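Local coordinates for polar amino acid ABC uptake transporter substrate binding protein (Streptococcus thermophilus LMG 18311, PDB 3HV1) that probably binds a polar amino acid outside the cell and delivers it to an ABC transporter for uptake, at residues 103-108 with 209-214. Numbering follows the deposited sequence.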
loop_
_atom_site.group_PDB
_atom_site.type_symbol
_atom_site.label_atom_id
_atom_site.label_comp_id
_atom_site.label_asym_id
_atom_site.label_seq_id
_atom_site.Cartn_x
_atom_site.Cartn_y
_atom_site.Cartn_z
ATOM N N PRO A 103 -5.275 0.084 4.541
ATOM C CA PRO A 103 -6.574 -0.501 4.181
ATOM C C PRO A 103 -6.825 -1.804 4.930
ATOM O O PRO A 103 -5.902 -2.591 5.113
ATOM C CB PRO A 103 -6.447 -0.713 2.675
ATOM C CG PRO A 103 -4.965 -0.993 2.504
ATOM C CD PRO A 103 -4.346 0.062 3.393
ATOM N N TYR A 104 -8.061 -2.038 5.376
ATOM C CA TYR A 104 -8.352 -3.274 6.102
ATOM C C TYR A 104 -9.095 -4.319 5.250
ATOM O O TYR A 104 -9.202 -5.488 5.628
ATOM C CB TYR A 104 -9.127 -2.970 7.404
ATOM C CG TYR A 104 -10.395 -2.159 7.228
ATOM C CD1 TYR A 104 -11.617 -2.785 7.000
ATOM C CD2 TYR A 104 -10.362 -0.758 7.252
ATOM C CE1 TYR A 104 -12.791 -2.036 6.790
ATOM C CE2 TYR A 104 -11.523 -0.006 7.044
ATOM C CZ TYR A 104 -12.730 -0.654 6.814
ATOM O OH TYR A 104 -13.869 0.081 6.590
HETATM N N MSE A 105 -9.608 -3.903 4.098
HETATM C CA MSE A 105 -10.286 -4.837 3.208
HETATM C C MSE A 105 -10.500 -4.255 1.820
HETATM O O MSE A 105 -10.568 -3.036 1.644
HETATM C CB MSE A 105 -11.622 -5.312 3.809
HETATM C CG MSE A 105 -12.893 -4.623 3.281
HETATM SE SE MSE A 105 -14.550 -5.547 3.662
HETATM C CE MSE A 105 -14.616 -6.718 2.127
ATOM N N VAL A 106 -10.582 -5.137 0.831
ATOM C CA VAL A 106 -10.788 -4.700 -0.534
ATOM C C VAL A 106 -12.164 -5.059 -1.035
ATOM O O VAL A 106 -12.629 -6.182 -0.868
ATOM C CB VAL A 106 -9.751 -5.314 -1.503
ATOM C CG1 VAL A 106 -10.092 -4.926 -2.939
ATOM C CG2 VAL A 106 -8.365 -4.832 -1.150
ATOM N N ASN A 107 -12.826 -4.080 -1.634
ATOM C CA ASN A 107 -14.129 -4.322 -2.205
ATOM C C ASN A 107 -13.954 -4.209 -3.706
ATOM O O ASN A 107 -13.235 -3.338 -4.194
ATOM C CB ASN A 107 -15.153 -3.309 -1.726
ATOM C CG ASN A 107 -16.504 -3.541 -2.348
ATOM O OD1 ASN A 107 -16.953 -4.687 -2.467
ATOM N ND2 ASN A 107 -17.166 -2.463 -2.757
ATOM N N GLU A 108 -14.595 -5.107 -4.434
ATOM C CA GLU A 108 -14.493 -5.109 -5.883
ATOM C C GLU A 108 -15.663 -5.910 -6.428
ATOM O O GLU A 108 -16.344 -6.606 -5.683
ATOM C CB GLU A 108 -13.180 -5.772 -6.313
ATOM C CG GLU A 108 -13.139 -7.273 -6.041
ATOM C CD GLU A 108 -11.809 -7.894 -6.403
ATOM O OE1 GLU A 108 -11.295 -7.604 -7.505
ATOM O OE2 GLU A 108 -11.279 -8.682 -5.593
ATOM N N GLU A 209 -11.613 -1.089 -4.877
ATOM C CA GLU A 209 -11.354 0.006 -3.955
ATOM C C GLU A 209 -10.916 -0.611 -2.633
ATOM O O GLU A 209 -11.275 -1.753 -2.326
ATOM C CB GLU A 209 -12.626 0.835 -3.758
ATOM C CG GLU A 209 -13.738 0.110 -3.030
ATOM C CD GLU A 209 -15.070 0.836 -3.121
ATOM O OE1 GLU A 209 -15.081 2.080 -3.061
ATOM O OE2 GLU A 209 -16.110 0.158 -3.238
ATOM N N SER A 210 -10.126 0.127 -1.859
ATOM C CA SER A 210 -9.667 -0.374 -0.571
ATOM C C SER A 210 -10.262 0.473 0.555
ATOM O O SER A 210 -10.115 1.700 0.563
ATOM C CB SER A 210 -8.139 -0.334 -0.499
ATOM O OG SER A 210 -7.558 -1.151 -1.498
ATOM N N PHE A 211 -10.944 -0.184 1.492
ATOM C CA PHE A 211 -11.546 0.511 2.617
ATOM C C PHE A 211 -10.478 0.826 3.654
ATOM O O PHE A 211 -9.649 -0.020 3.984
ATOM C CB PHE A 211 -12.644 -0.332 3.278
ATOM C CG PHE A 211 -13.847 -0.577 2.405
ATOM C CD1 PHE A 211 -14.233 0.349 1.445
ATOM C CD2 PHE A 211 -14.637 -1.708 2.597
ATOM C CE1 PHE A 211 -15.388 0.162 0.687
ATOM C CE2 PHE A 211 -15.798 -1.905 1.844
ATOM C CZ PHE A 211 -16.173 -0.964 0.888
ATOM N N ALA A 212 -10.502 2.055 4.160
ATOM C CA ALA A 212 -9.558 2.487 5.177
ATOM C C ALA A 212 -10.290 3.503 6.043
ATOM O O ALA A 212 -11.359 3.987 5.674
ATOM C CB ALA A 212 -8.308 3.112 4.529
ATOM N N VAL A 213 -9.718 3.815 7.198
ATOM C CA VAL A 213 -10.329 4.759 8.135
ATOM C C VAL A 213 -9.693 6.143 8.018
ATOM O O VAL A 213 -8.477 6.256 7.945
ATOM C CB VAL A 213 -10.149 4.264 9.587
ATOM C CG1 VAL A 213 -10.952 5.137 10.548
ATOM C CG2 VAL A 213 -10.593 2.811 9.694
ATOM N N GLY A 214 -10.523 7.185 8.015
ATOM C CA GLY A 214 -10.018 8.542 7.916
ATOM C C GLY A 214 -10.087 9.284 9.243
ATOM O O GLY A 214 -11.039 9.118 9.995
HETATM O O HOH W 1 -14.095 2.828 6.455
#
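The F211 side chain spans three neighbours on residues 103-108 in turn. Its CB rests against the phenol end of Y104, 3.6 Å from CZ of that tyrosine. With CG swung beside its own backbone N (chi1 -66°), the ring extends along the partner strand toward N107. F211 CD2 meets CG of M105, a selenomethionine, at 3.5 Å. M105 SE lies at the ring edge in a Met-aromatic contact, 5.2 Å from the centroid of the F211 ring. Further out, CZ of F211 ends 3.7 Å from N107 CB. Phenylalanine suits a buried place lined by an aromatic, a flexible chain and a methylene, with V184 of helix 183-192 also touching it.

The backbones that carry these side chains run antiparallel. N107 and E209 form a hydrogen-bonded pair with reciprocal N-H to O bonds, V106 and S210 the non-hydrogen-bonded pair next to it, while Y104 N binds F211 O at 2.9 Å. As in other type II solute-binding proteins, these segments probably belong to the two crossover strands that join the lobes and form the hinge about which they close.

N107 and E209 also pair through their side chains, which lie alongside each other. N107 ND2 donates to the anti lone pair of E209 OE2 at 2.9 Å, and the amide and carboxylate planes are only 22° apart. Asparagine fits because its two ends serve different partners: ND2 also reaches D182, and OD1 accepts from V184 N, fixing the amide's flip.

Y104 turns one ring face to F211 O, which lies 3.4 Å from CD2 of Y104. Tyrosine suits this place by joining aromatic packing to a hydroxyl that a water links to the A212 carbonyl. In the plane of the ring, at its edge, that water lies 2.8 Å from Y104 OH and donates to A212 O, while Y104 CE2 packs beside V213 CG2.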